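Local coordinates for rhamnosidase B (Bacillus sp., PDB 2OKX), which hydrolyses terminal alpha-L-rhamnose residues from rhamnosides as a glycoside hydrolase of family 78, probably with inversion of the anomeric configuration, at residues A[63-68]-A[561-566]; A[197-202]-A[528-533]; A[331-336]-A[387-392]; A[877-882]-A[889-894]; A[925-930]-A[939-944]. All coordinates share one frame; numbering follows the deposited sequence. Where two conformers were deposited one is given.

Contact 1: residues A[63-68]-A[561-566]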
# COMPACT_ATOMS: atom_id res chain seq x y z
N PRO A 63 0.44 3.72 16.36
CA PRO A 63 1.76 4.36 16.26
C PRO A 63 2.24 4.19 14.82
O PRO A 63 1.53 3.60 14.01
CB PRO A 63 2.59 3.55 17.25
CG PRO A 63 2.05 2.16 17.03
CD PRO A 63 0.55 2.40 17.00
N VAL A 64 3.42 4.70 14.50
CA VAL A 64 3.95 4.52 13.16
C VAL A 64 4.30 3.03 13.07
O VAL A 64 4.42 2.36 14.10
CB VAL A 64 5.20 5.38 12.91
CG1 VAL A 64 4.83 6.86 12.97
CG2 VAL A 64 6.28 5.06 13.94
N ARG A 65 4.46 2.51 11.86
CA ARG A 65 4.77 1.09 11.73
C ARG A 65 6.13 0.77 12.35
O ARG A 65 7.09 1.53 12.19
CB ARG A 65 4.72 0.65 10.26
CG ARG A 65 5.77 1.25 9.34
CD ARG A 65 5.34 1.09 7.89
NE ARG A 65 4.24 2.00 7.56
CZ ARG A 65 3.43 1.87 6.51
NH1 ARG A 65 3.59 0.85 5.67
NH2 ARG A 65 2.47 2.76 6.29
N SER A 66 6.20 -0.34 13.08
CA SER A 66 7.43 -0.73 13.76
C SER A 66 7.74 -2.22 13.74
O SER A 66 6.88 -3.05 13.43
CB SER A 66 7.36 -0.36 15.25
OG SER A 66 6.72 0.88 15.49
N TRP A 67 8.99 -2.54 14.05
CA TRP A 67 9.41 -3.93 14.22
C TRP A 67 9.12 -4.00 15.72
O TRP A 67 9.52 -3.10 16.47
CB TRP A 67 10.92 -4.11 14.01
CG TRP A 67 11.43 -3.95 12.61
CD1 TRP A 67 12.12 -2.88 12.11
CD2 TRP A 67 11.33 -4.90 11.54
NE1 TRP A 67 12.47 -3.11 10.80
CE2 TRP A 67 11.99 -4.34 10.43
CE3 TRP A 67 10.74 -6.16 11.42
CZ2 TRP A 67 12.08 -5.01 9.20
CZ3 TRP A 67 10.83 -6.83 10.20
CH2 TRP A 67 11.50 -6.24 9.11
N PRO A 68 8.40 -5.03 16.18
CA PRO A 68 8.12 -5.10 17.62
C PRO A 68 9.33 -4.90 18.53
O PRO A 68 9.18 -4.40 19.65
CB PRO A 68 7.49 -6.49 17.76
CG PRO A 68 6.72 -6.61 16.48
CD PRO A 68 7.71 -6.10 15.44
N MET A 561 2.95 9.06 0.74
CA MET A 561 3.79 9.47 1.86
C MET A 561 2.93 9.44 3.12
O MET A 561 2.14 10.35 3.36
CB MET A 561 4.36 10.87 1.63
CG MET A 561 5.49 10.93 0.60
SD MET A 561 6.05 12.61 0.20
CE MET A 561 7.08 12.99 1.63
N GLU A 562 3.06 8.36 3.89
CA GLU A 562 2.33 8.20 5.14
C GLU A 562 3.40 8.34 6.22
O GLU A 562 4.21 9.26 6.16
CB GLU A 562 1.69 6.80 5.21
CG GLU A 562 0.72 6.50 4.06
CD GLU A 562 0.02 5.16 4.21
OE1 GLU A 562 -0.75 4.79 3.29
OE2 GLU A 562 0.23 4.46 5.23
N ASP A 563 3.40 7.44 7.20
CA ASP A 563 4.43 7.49 8.24
C ASP A 563 5.74 7.02 7.58
O ASP A 563 6.83 7.20 8.12
CB ASP A 563 4.06 6.58 9.41
CG ASP A 563 3.84 5.15 8.99
OD1 ASP A 563 4.69 4.30 9.32
OD2 ASP A 563 2.82 4.88 8.31
N THR A 564 5.60 6.40 6.41
CA THR A 564 6.72 5.93 5.61
C THR A 564 6.26 6.10 4.17
O THR A 564 5.08 6.35 3.92
CB THR A 564 7.01 4.42 5.79
OG1 THR A 564 5.88 3.67 5.34
CG2 THR A 564 7.31 4.09 7.25
N PHE A 565 7.19 5.98 3.22
CA PHE A 565 6.78 6.04 1.82
C PHE A 565 6.03 4.73 1.65
O PHE A 565 6.30 3.76 2.36
CB PHE A 565 8.00 6.03 0.89
CG PHE A 565 8.74 7.33 0.83
CD1 PHE A 565 10.01 7.45 1.38
CD2 PHE A 565 8.18 8.43 0.20
CE1 PHE A 565 10.71 8.66 1.32
CE2 PHE A 565 8.87 9.65 0.12
CZ PHE A 565 10.14 9.76 0.68
N VAL A 566 5.07 4.68 0.73
CA VAL A 566 4.34 3.45 0.48
C VAL A 566 4.22 3.28 -1.02
O VAL A 566 4.36 4.24 -1.78
CB VAL A 566 2.91 3.44 1.12
CG1 VAL A 566 3.02 3.47 2.63
CG2 VAL A 566 2.09 4.61 0.61

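Contact 2: residues A[197-202]-A[528-533]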
# COMPACT_ATOMS: atom_id res chain seq x y z
N PHE A 197 4.00 14.37 13.17
CA PHE A 197 2.70 13.74 13.02
C PHE A 197 2.10 13.94 11.63
O PHE A 197 2.44 14.89 10.93
CB PHE A 197 1.73 14.27 14.08
CG PHE A 197 2.03 13.78 15.48
CD1 PHE A 197 1.99 12.42 15.77
CD2 PHE A 197 2.36 14.67 16.49
CE1 PHE A 197 2.28 11.95 17.06
CE2 PHE A 197 2.65 14.21 17.78
CZ PHE A 197 2.60 12.85 18.06
N LEU A 198 1.22 13.03 11.24
CA LEU A 198 0.58 13.11 9.93
C LEU A 198 -0.51 14.17 9.92
O LEU A 198 -0.97 14.62 10.97
CB LEU A 198 -0.02 11.75 9.54
CG LEU A 198 0.90 10.52 9.52
CD1 LEU A 198 0.17 9.36 8.84
CD2 LEU A 198 2.18 10.84 8.77
N THR A 199 -0.92 14.57 8.73
CA THR A 199 -1.97 15.56 8.59
C THR A 199 -3.29 14.83 8.71
O THR A 199 -3.34 13.60 8.73
CB THR A 199 -1.97 16.20 7.19
OG1 THR A 199 -2.40 15.22 6.23
CG2 THR A 199 -0.60 16.70 6.80
N GLU A 200 -4.36 15.59 8.80
CA GLU A 200 -5.70 15.04 8.81
C GLU A 200 -6.59 16.23 8.49
O GLU A 200 -6.86 17.07 9.35
CB GLU A 200 -6.08 14.40 10.15
CG GLU A 200 -7.46 13.73 10.08
CD GLU A 200 -7.63 12.54 11.02
OE1 GLU A 200 -8.79 12.20 11.33
OE2 GLU A 200 -6.62 11.93 11.43
N GLU A 201 -6.99 16.33 7.22
CA GLU A 201 -7.82 17.44 6.81
C GLU A 201 -9.09 16.99 6.13
O GLU A 201 -9.09 16.15 5.22
CB GLU A 201 -7.04 18.42 5.91
CG GLU A 201 -6.64 17.92 4.55
CD GLU A 201 -5.75 18.92 3.79
OE1 GLU A 201 -6.19 20.06 3.53
OE2 GLU A 201 -4.60 18.57 3.46
N LYS A 202 -10.19 17.55 6.61
CA LYS A 202 -11.51 17.22 6.10
C LYS A 202 -11.68 17.84 4.73
O LYS A 202 -11.60 19.05 4.56
CB LYS A 202 -12.56 17.76 7.06
CG LYS A 202 -13.98 17.37 6.74
CD LYS A 202 -14.90 17.87 7.84
CE LYS A 202 -16.34 17.49 7.60
NZ LYS A 202 -17.18 17.94 8.75
N GLN A 528 -8.47 13.35 4.68
CA GLN A 528 -7.22 12.96 4.03
C GLN A 528 -6.09 13.02 5.03
O GLN A 528 -6.04 13.92 5.88
CB GLN A 528 -6.92 13.89 2.84
CG GLN A 528 -5.61 13.56 2.13
CD GLN A 528 -5.53 14.20 0.76
OE1 GLN A 528 -6.26 13.82 -0.16
NE2 GLN A 528 -4.66 15.18 0.61
N SER A 529 -5.18 12.06 4.94
CA SER A 529 -4.05 11.98 5.87
C SER A 529 -2.76 11.57 5.17
O SER A 529 -2.69 10.50 4.58
CB SER A 529 -4.37 10.98 6.98
OG SER A 529 -3.24 10.78 7.82
N THR A 530 -1.75 12.43 5.24
CA THR A 530 -0.45 12.13 4.64
C THR A 530 0.65 12.70 5.51
O THR A 530 0.40 13.37 6.51
CB THR A 530 -0.30 12.79 3.24
OG1 THR A 530 -0.12 14.20 3.40
CG2 THR A 530 -1.53 12.54 2.38
N TYR A 531 1.89 12.42 5.12
CA TYR A 531 3.03 12.96 5.83
C TYR A 531 2.86 14.47 5.67
O TYR A 531 2.32 14.92 4.66
CB TYR A 531 4.33 12.49 5.17
CG TYR A 531 5.58 12.89 5.91
CD1 TYR A 531 6.22 14.11 5.64
CD2 TYR A 531 6.11 12.08 6.91
CE1 TYR A 531 7.35 14.50 6.34
CE2 TYR A 531 7.24 12.46 7.63
CZ TYR A 531 7.86 13.67 7.34
OH TYR A 531 8.98 14.04 8.04
N PRO A 532 3.29 15.27 6.66
CA PRO A 532 3.14 16.72 6.55
C PRO A 532 4.00 17.34 5.45
O PRO A 532 5.19 17.58 5.63
CB PRO A 532 3.53 17.22 7.94
CG PRO A 532 4.55 16.21 8.37
CD PRO A 532 3.93 14.90 7.93
N VAL A 533 3.38 17.59 4.29
CA VAL A 533 4.09 18.19 3.17
C VAL A 533 3.40 19.47 2.72
O VAL A 533 2.17 19.55 2.70
CB VAL A 533 4.15 17.23 1.95
CG1 VAL A 533 5.01 16.02 2.27
CG2 VAL A 533 2.74 16.80 1.55

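Contact 3: residues A[331-336]-A[387-392]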
# COMPACT_ATOMS: atom_id res chain seq x y z
N GLY A 331 -20.36 -30.64 11.53
CA GLY A 331 -21.09 -30.27 12.73
C GLY A 331 -21.47 -28.81 12.74
O GLY A 331 -20.62 -27.94 12.53
N ASP A 332 -22.74 -28.53 13.01
CA ASP A 332 -23.24 -27.16 13.05
C ASP A 332 -22.47 -26.27 14.01
O ASP A 332 -22.21 -26.65 15.15
CB ASP A 332 -24.72 -27.16 13.44
CG ASP A 332 -25.24 -25.77 13.71
OD1 ASP A 332 -25.24 -24.94 12.78
OD2 ASP A 332 -25.66 -25.50 14.86
N ASN A 333 -22.11 -25.08 13.54
CA ASN A 333 -21.39 -24.12 14.37
C ASN A 333 -21.79 -22.68 14.03
O ASN A 333 -21.19 -21.74 14.54
CB ASN A 333 -19.88 -24.29 14.23
CG ASN A 333 -19.35 -23.83 12.88
OD1 ASN A 333 -18.13 -23.71 12.69
ND2 ASN A 333 -20.25 -23.57 11.94
N GLY A 334 -22.79 -22.53 13.17
CA GLY A 334 -23.24 -21.21 12.79
C GLY A 334 -22.94 -20.82 11.35
O GLY A 334 -23.68 -20.04 10.74
N VAL A 335 -21.86 -21.37 10.80
CA VAL A 335 -21.46 -21.09 9.42
C VAL A 335 -21.96 -22.22 8.53
O VAL A 335 -21.60 -23.38 8.73
CB VAL A 335 -19.93 -20.97 9.30
CG1 VAL A 335 -19.53 -20.70 7.87
CG2 VAL A 335 -19.43 -19.87 10.22
N PRO A 336 -22.78 -21.90 7.52
CA PRO A 336 -23.35 -22.87 6.58
C PRO A 336 -22.38 -23.50 5.58
O PRO A 336 -22.80 -24.16 4.63
CB PRO A 336 -24.44 -22.07 5.88
CG PRO A 336 -23.82 -20.71 5.80
CD PRO A 336 -23.23 -20.54 7.19
N PHE A 387 -16.25 -24.44 9.53
CA PHE A 387 -15.59 -23.19 9.18
C PHE A 387 -15.49 -22.30 10.42
O PHE A 387 -16.51 -21.99 11.03
CB PHE A 387 -16.39 -22.47 8.10
CG PHE A 387 -15.55 -21.62 7.19
CD1 PHE A 387 -15.29 -22.04 5.89
CD2 PHE A 387 -15.00 -20.42 7.64
CE1 PHE A 387 -14.49 -21.27 5.04
CE2 PHE A 387 -14.20 -19.65 6.80
CZ PHE A 387 -13.94 -20.08 5.49
N GLU A 388 -14.28 -21.90 10.80
CA GLU A 388 -14.12 -21.04 11.97
C GLU A 388 -14.94 -19.76 11.79
O GLU A 388 -14.70 -18.99 10.87
CB GLU A 388 -12.64 -20.70 12.20
CG GLU A 388 -12.40 -19.96 13.52
CD GLU A 388 -10.94 -19.62 13.77
OE1 GLU A 388 -10.65 -19.01 14.82
OE2 GLU A 388 -10.08 -19.95 12.92
N PRO A 389 -15.91 -19.53 12.68
CA PRO A 389 -16.80 -18.36 12.66
C PRO A 389 -16.15 -16.99 12.44
O PRO A 389 -16.64 -16.19 11.65
CB PRO A 389 -17.51 -18.44 14.01
CG PRO A 389 -17.61 -19.93 14.22
CD PRO A 389 -16.23 -20.40 13.83
N SER A 390 -15.05 -16.73 13.13
CA SER A 390 -14.37 -15.44 13.01
C SER A 390 -13.75 -15.19 11.63
O SER A 390 -13.37 -14.06 11.31
CB SER A 390 -13.29 -15.31 14.10
OG SER A 390 -12.29 -16.29 13.95
N LEU A 391 -13.67 -16.24 10.82
CA LEU A 391 -13.09 -16.13 9.48
C LEU A 391 -14.18 -16.11 8.43
O LEU A 391 -13.91 -16.24 7.24
CB LEU A 391 -12.16 -17.32 9.21
CG LEU A 391 -11.08 -17.63 10.25
CD1 LEU A 391 -10.25 -18.83 9.80
CD2 LEU A 391 -10.19 -16.41 10.45
N TYR A 392 -15.42 -15.93 8.87
CA TYR A 392 -16.56 -15.96 7.96
C TYR A 392 -17.59 -14.86 8.25
O TYR A 392 -17.89 -14.57 9.40
CB TYR A 392 -17.25 -17.32 8.08
CG TYR A 392 -18.52 -17.47 7.28
CD1 TYR A 392 -18.49 -17.92 5.97
CD2 TYR A 392 -19.76 -17.16 7.85
CE1 TYR A 392 -19.66 -18.07 5.23
CE2 TYR A 392 -20.94 -17.31 7.12
CZ TYR A 392 -20.88 -17.77 5.82
OH TYR A 392 -22.04 -17.93 5.10
O HOH W 1 -18.90 -24.48 9.64

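Contact 4: residues A[877-882]-A[889-894]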
# COMPACT_ATOMS: atom_id res chain seq x y z
N LEU A 877 14.16 22.25 -16.29
CA LEU A 877 14.27 23.58 -15.69
C LEU A 877 15.76 23.87 -15.52
O LEU A 877 16.21 25.00 -15.70
CB LEU A 877 13.58 23.60 -14.33
CG LEU A 877 13.62 24.96 -13.62
CD1 LEU A 877 12.85 26.01 -14.43
CD2 LEU A 877 13.01 24.80 -12.24
N GLY A 878 16.51 22.83 -15.16
CA GLY A 878 17.96 22.95 -15.02
C GLY A 878 18.57 22.97 -13.63
O GLY A 878 19.76 23.26 -13.50
N VAL A 879 17.80 22.65 -12.60
CA VAL A 879 18.33 22.68 -11.23
C VAL A 879 18.89 21.35 -10.75
O VAL A 879 18.16 20.37 -10.63
CB VAL A 879 17.26 23.13 -10.22
CG1 VAL A 879 17.86 23.19 -8.81
CG2 VAL A 879 16.70 24.49 -10.61
N LYS A 880 20.19 21.32 -10.47
CA LYS A 880 20.85 20.12 -9.98
C LYS A 880 21.75 20.41 -8.77
O LYS A 880 22.37 21.46 -8.70
CB LYS A 880 21.70 19.48 -11.08
CG LYS A 880 20.92 18.78 -12.16
CD LYS A 880 21.86 18.07 -13.12
CE LYS A 880 21.10 17.30 -14.19
NZ LYS A 880 22.05 16.59 -15.09
N ARG A 881 21.80 19.46 -7.84
CA ARG A 881 22.64 19.58 -6.65
C ARG A 881 24.09 19.58 -7.14
O ARG A 881 24.47 18.73 -7.94
CB ARG A 881 22.41 18.38 -5.72
CG ARG A 881 22.98 18.53 -4.30
CD ARG A 881 22.89 17.21 -3.52
NE ARG A 881 23.82 16.20 -4.04
CZ ARG A 881 23.46 15.18 -4.81
NH1 ARG A 881 24.39 14.33 -5.24
NH2 ARG A 881 22.19 14.99 -5.15
N GLY A 882 24.90 20.53 -6.66
CA GLY A 882 26.29 20.61 -7.11
C GLY A 882 27.34 20.10 -6.14
O GLY A 882 28.49 19.87 -6.51
N VAL A 889 25.11 24.78 -6.34
CA VAL A 889 24.05 24.31 -7.22
C VAL A 889 24.43 24.59 -8.65
O VAL A 889 24.98 25.64 -8.97
CB VAL A 889 22.70 24.99 -6.88
CG1 VAL A 889 22.86 26.51 -6.94
CG2 VAL A 889 21.62 24.54 -7.84
N ASP A 890 24.16 23.63 -9.52
CA ASP A 890 24.45 23.77 -10.94
C ASP A 890 23.15 24.10 -11.66
O ASP A 890 22.17 23.35 -11.56
CB ASP A 890 25.02 22.47 -11.49
CG ASP A 890 26.36 22.11 -10.88
OD1 ASP A 890 26.80 20.96 -11.06
OD2 ASP A 890 26.97 22.98 -10.22
N ILE A 891 23.13 25.23 -12.36
CA ILE A 891 21.95 25.63 -13.12
C ILE A 891 22.30 25.48 -14.60
O ILE A 891 23.13 26.23 -15.14
CB ILE A 891 21.57 27.10 -12.84
CG1 ILE A 891 21.35 27.31 -11.34
CG2 ILE A 891 20.30 27.47 -13.62
CD1 ILE A 891 20.26 26.44 -10.73
N ALA A 892 21.69 24.50 -15.25
CA ALA A 892 21.95 24.24 -16.67
C ALA A 892 20.66 23.84 -17.37
O ALA A 892 20.38 22.65 -17.55
CB ALA A 892 22.99 23.12 -16.80
N PRO A 893 19.86 24.83 -17.78
CA PRO A 893 18.59 24.58 -18.47
C PRO A 893 18.74 23.82 -19.78
O PRO A 893 19.76 23.93 -20.46
CB PRO A 893 18.03 25.99 -18.69
CG PRO A 893 18.66 26.80 -17.60
CD PRO A 893 20.08 26.27 -17.61
N GLN A 894 17.71 23.04 -20.12
CA GLN A 894 17.64 22.29 -21.37
C GLN A 894 16.20 22.50 -21.83
O GLN A 894 15.35 21.63 -21.66
CB GLN A 894 17.92 20.80 -21.15
CG GLN A 894 19.37 20.48 -20.76
CD GLN A 894 20.38 20.96 -21.80
OE1 GLN A 894 21.58 21.04 -21.52
NE2 GLN A 894 19.90 21.28 -23.00

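Contact 5: residues A[925-930]-A[939-944]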
# COMPACT_ATOMS: atom_id res chain seq x y z
N LEU A 925 18.03 33.59 -24.39
CA LEU A 925 17.24 33.38 -23.18
C LEU A 925 17.38 34.50 -22.16
O LEU A 925 18.36 35.23 -22.14
CB LEU A 925 17.67 32.09 -22.47
CG LEU A 925 17.21 30.69 -22.84
CD1 LEU A 925 17.97 29.69 -21.97
CD2 LEU A 925 15.71 30.55 -22.63
N LYS A 926 16.37 34.59 -21.31
CA LYS A 926 16.36 35.52 -20.19
C LYS A 926 16.25 34.49 -19.05
O LYS A 926 15.36 33.63 -19.09
CB LYS A 926 15.13 36.41 -20.21
CG LYS A 926 15.20 37.55 -19.21
CD LYS A 926 13.82 37.91 -18.68
CE LYS A 926 12.83 38.21 -19.79
NZ LYS A 926 11.48 38.52 -19.23
N LEU A 927 17.13 34.57 -18.07
CA LEU A 927 17.13 33.61 -16.97
C LEU A 927 17.30 34.29 -15.61
O LEU A 927 18.16 35.15 -15.46
CB LEU A 927 18.27 32.60 -17.17
CG LEU A 927 18.68 31.67 -16.02
CD1 LEU A 927 17.57 30.67 -15.75
CD2 LEU A 927 19.98 30.94 -16.37
N ARG A 928 16.47 33.91 -14.65
CA ARG A 928 16.53 34.46 -13.30
C ARG A 928 16.75 33.30 -12.32
O ARG A 928 16.11 32.25 -12.43
CB ARG A 928 15.22 35.18 -12.96
CG ARG A 928 15.18 35.82 -11.57
CD ARG A 928 13.75 36.24 -11.22
NE ARG A 928 13.66 36.89 -9.91
CZ ARG A 928 14.00 38.16 -9.67
NH1 ARG A 928 14.46 38.92 -10.65
NH2 ARG A 928 13.87 38.66 -8.45
N ILE A 929 17.66 33.51 -11.37
CA ILE A 929 17.99 32.52 -10.37
C ILE A 929 17.96 33.20 -9.00
O ILE A 929 18.55 34.26 -8.83
CB ILE A 929 19.41 31.95 -10.59
CG1 ILE A 929 19.49 31.27 -11.96
CG2 ILE A 929 19.77 30.97 -9.48
CD1 ILE A 929 20.92 31.01 -12.42
N GLU A 930 17.28 32.59 -8.04
CA GLU A 930 17.22 33.15 -6.70
C GLU A 930 17.59 32.05 -5.72
O GLU A 930 17.03 30.95 -5.78
CB GLU A 930 15.82 33.70 -6.41
CG GLU A 930 15.76 34.58 -5.17
CD GLU A 930 14.51 35.46 -5.14
OE1 GLU A 930 14.45 36.36 -4.27
OE2 GLU A 930 13.60 35.24 -5.98
N VAL A 939 26.36 28.63 -13.43
CA VAL A 939 25.39 28.77 -14.52
C VAL A 939 25.93 28.41 -15.89
O VAL A 939 26.99 28.90 -16.30
CB VAL A 939 24.85 30.22 -14.60
CG1 VAL A 939 23.74 30.30 -15.66
CG2 VAL A 939 24.34 30.66 -13.25
N THR A 940 25.20 27.58 -16.62
CA THR A 940 25.59 27.17 -17.96
C THR A 940 24.39 27.25 -18.90
O THR A 940 23.46 26.46 -18.78
CB THR A 940 26.11 25.71 -18.01
OG1 THR A 940 27.18 25.54 -17.07
CG2 THR A 940 26.62 25.38 -19.41
N LEU A 941 24.40 28.19 -19.83
CA LEU A 941 23.30 28.28 -20.79
C LEU A 941 23.45 27.10 -21.75
O LEU A 941 24.56 26.64 -22.01
CB LEU A 941 23.36 29.60 -21.56
CG LEU A 941 23.14 30.86 -20.72
CD1 LEU A 941 23.12 32.07 -21.64
CD2 LEU A 941 21.82 30.75 -19.96
N PRO A 942 22.33 26.59 -22.27
CA PRO A 942 22.37 25.45 -23.20
C PRO A 942 23.14 25.73 -24.49
O PRO A 942 23.33 26.89 -24.88
CB PRO A 942 20.90 25.14 -23.44
CG PRO A 942 20.23 26.46 -23.25
CD PRO A 942 20.94 27.02 -22.05
N GLU A 943 23.58 24.66 -25.15
CA GLU A 943 24.37 24.75 -26.38
C GLU A 943 23.92 25.81 -27.37
O GLU A 943 22.77 25.84 -27.79
CB GLU A 943 24.41 23.38 -27.07
CG GLU A 943 25.17 23.37 -28.40
CD GLU A 943 25.37 21.96 -28.95
OE1 GLU A 943 24.48 21.10 -28.72
OE2 GLU A 943 26.40 21.71 -29.61
N GLY A 944 24.86 26.69 -27.72
CA GLY A 944 24.60 27.75 -28.68
C GLY A 944 23.62 28.85 -28.29
O GLY A 944 23.26 29.68 -29.12

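Contact 1: residues A[63-68]-A[561-566]
Asp563 OD1 is held by several donors at once: it accepts from Arg65 N at 3.1 Å and from Arg65 NE at 2.9 Å, and it also forms a salt bridge to Arg599 of helix 595-603. This is a buried salt-bridge network of Arg65, Glu562 and Asp563 between two loops, 63-68 in the N-terminal domain and 561-566 in the helical glycosidase domain. The guanidinium grips the aspartate side-on, with NE on OD1 and the second prong running from Arg65 NH2 to Asp563 OD2 at 2.9 Å. Both oxygens are met on their syn sides, and the two planes lie only 28° apart, as expected of a two-pronged pair. The backbone N-H comes differently, from above the carboxylate, 56° out of its plane. Asp563 CG sits between its own backbone N and carbonyl carbon (chi1 57°), a rotation that turns the carboxylate to Arg65.

NH2 has a second anion: Glu562 OE2 stands 3.0 Å from Arg65 NH2, near the guanidinium plane although the two flat groups are steeply inclined to each other. NH1 is bonded to Gln573 O, so all three guanidinium nitrogens have oxygen partners. These bonds fix the rotation of the group, and with two carboxylates beside it the arginine probably stays charged despite its burial. Val64 CG1 adds an apolar touch on Asp563 CB at 3.7 Å. Thr564 OG1 lies over one guanidinium face, 3.3 Å from Arg65 CZ, and gives its own hydrogen bond to Phe565 O.

Contact 2: residues A[197-202]-A[528-533]
Thr199 and Thr530 hold the tight middle of this contact, where an irregular antiparallel pairing carries on beyond the short strand bridge Glu201-Gln528. Thr199 N donates to Thr530 O at 2.8 Å, nearly straight at 174°. In return Thr530 N goes not to a backbone carbonyl but to the side-chain oxygen, Thr199 OG1, at 3.0 Å. That hydroxyl can serve because chi1 of 69° places OG1 between the backbone N and the carbonyl carbon of Thr199, while Thr199 CG2 swings aside to pack on Pro532 CA at 3.7 Å. The pairing becomes regular only at Glu201 and Gln528, a hydrogen-bonded antiparallel pair: Glu201 N reaches Gln528 O at 2.9 Å, and the return bond from Gln528 N to Glu201 O is more bent, 134° at the hydrogen.

The periphery is looser. The side chains of Leu198 and Pro532, both partly exposed, come only to 4.5 Å, CD2 to CD. Glu201 is exposed, and its carboxylate binds a glycerol probably left from crystallisation. The Glu200 carboxylate forms salt bridges to Arg61 and to Arg527, the residue just before the partner segment. Gln528 and Ser529, by contrast, are buried, with Gln528 OE1 bonded to Arg447 and Ser529 O to Arg502. The contact thus ties the segment that enters strand 201-203 to the loop between strands 520-528 and 538-541. At its far end Phe197 O lies 3.3 Å from Pro532 CD.

Contact 3: residues A[331-336]-A[387-392]
Val335 is the bump of this contact, and the hollow that takes it is walled by Phe387, Pro389 and Tyr392. Its CG1 methyl sits over the middle of the Tyr392 ring, 3.4 Å from the centroid and only 9° off the ring normal, a well-centred CH-pi contact. With CG1 turned opposite the backbone N (chi1 179°), that methyl also reaches the wall beside the ring, Val335 CG1 lying 3.6 Å from Phe387 CB. CG2 wedges between the CD2 side of the same ring, with Val335 CG2 3.6 Å from Tyr392 CD2, and Pro389. The aromatic ring of Phe387 leads off in another direction, so mainly its CB forms this wall.

Pro336 continues the ridge and crosses Tyr392 at about a right angle. Pro336 CG lies 3.4 Å from Tyr392 OH, while Pro336 CD is 3.9 Å from Tyr392 CZ, so the pyrrolidine lies by the hydroxyl end of a ring whose centre is already taken by valine. A water bridges the segments beside this apolar packing, donating to Val335 O at 3.1 Å and accepting from Phe387 N at 2.7 Å.

In the fold, the contact joins two loops of domain D2, one after strand 324-327 and one after strand 384-386. Helix 225-229 packs on Phe387. Strand 219-223 meets Tyr392 through Ala221 and Leu223, and the Tyr392 hydroxyl is hydrogen-bonded to Tyr219 and Glu394, just where strand 392-393 joins the outside of that strand's sheet.

Contact 4: residues A[877-882]-A[889-894]
This is a beta hairpin in the C-terminal domain, following helix 868-876, its strands 879-881 and 889-891 running antiparallel with their axes 4.9 Å apart and 154° between their directions. Lys880 and Asp890 form the hydrogen-bonded pair: Lys880 N donates to Asp890 O at 3.0 Å, and Asp890 N to Lys880 O at 2.9 Å. A third bond lies toward the helix, from Ala892 N to Gly878 O at 2.9 Å, in the carbonyl plane and on a lone pair. The same oxygen, Gly878 O, also receives a CA-H...O contact from Ile891 CA at 3.2 Å.

Gly878 is the first residue after helix 868-876 to leave helical backbone angles, with a positive phi of 106°. The 892-893 backbone packs directly on it, Gly878 CA coming to 3.8 Å from Pro893 N. Pro893 in turn rests its ring against Leu877 O.

The two faces differ in character. On one, Val879 and Ile891 lie side by side and point the same way, Val879 CG2 to Ile891 CD1 at 4.1 Å; Val915 of strand 912-921 packs against this face. The other carries Lys880 and Asp890, whose CB atoms are 4.5 Å apart but whose charged ends part. Lys880 NZ pairs with Glu812 and Asp890 OD2 accepts from Asn938. The chemistry therefore implies a hairpin held across by its backbone, with its apolar face turned to the domain interior and its polar side chains tying it to the helical domain and to strand 936-939.

Contact 5: residues A[925-930]-A[939-944]
The C-terminal beta domain closes its hydrophobic core here, where strand 924-932 lays one face against the segment 939-944 that leaves strand 936-939. No hydrogen bond joins the two; the nearest CA atoms, Leu925 and Leu941, are 8.3 Å apart, a spacing of layers packed face to face and not of neighbouring strands. Every second residue of the strand, Leu925, Leu927 and Ile929, points across.

Ile929 makes the shortest approach, its CD1 meeting Val939 CG2 tip to tip at 3.5 Å. The other methyl of Val939, CG1, is placed opposite its backbone N (chi1 -175°) and meets Leu927 CD2 at 3.9 Å, so one valine fits between two strand residues. Leu927 CD2 also has Leu941 CD2 at 4.0 Å, the two leucines sliding past each other in opposite directions. Further along, Leu925 CD1 ends against the Pro942 ring at CD, 4.0 Å away. Phe919 beside Leu925 and Val915 beside Leu927, both on strand 912-921, continue the apolar layer, as does Val949 of strand 946-954.

Aliphatic side chains meeting between two layers, with no backbone bond across, are typical of a beta-sandwich core, consistent with this C-terminal domain.

How the contacts relate
Contact 1 is buried near the middle of the chain, about 11 Å from its centre; contact 5 is buried too, but about 41 Å out, inside the C-terminal domain. Contacts 2, 3 and 4 are partly buried. Contacts 1 and 2 touch, Met561 O lying 2.7 Å from Tyr531 N in a probable hydrogen bond, yet one relies on buried charges and the other mainly on backbone and threonine bonds. Contacts 4 and 5 share the C-terminal domain; Ile891 O probably bonds Thr940 N at 2.9 Å, but contact 4 is hairpin pairing and contact 5 purely apolar. Contact 3 stands apart in D2, about 64 Å from contact 4 between centres, and combines a methyl-ring fit with a bridging water.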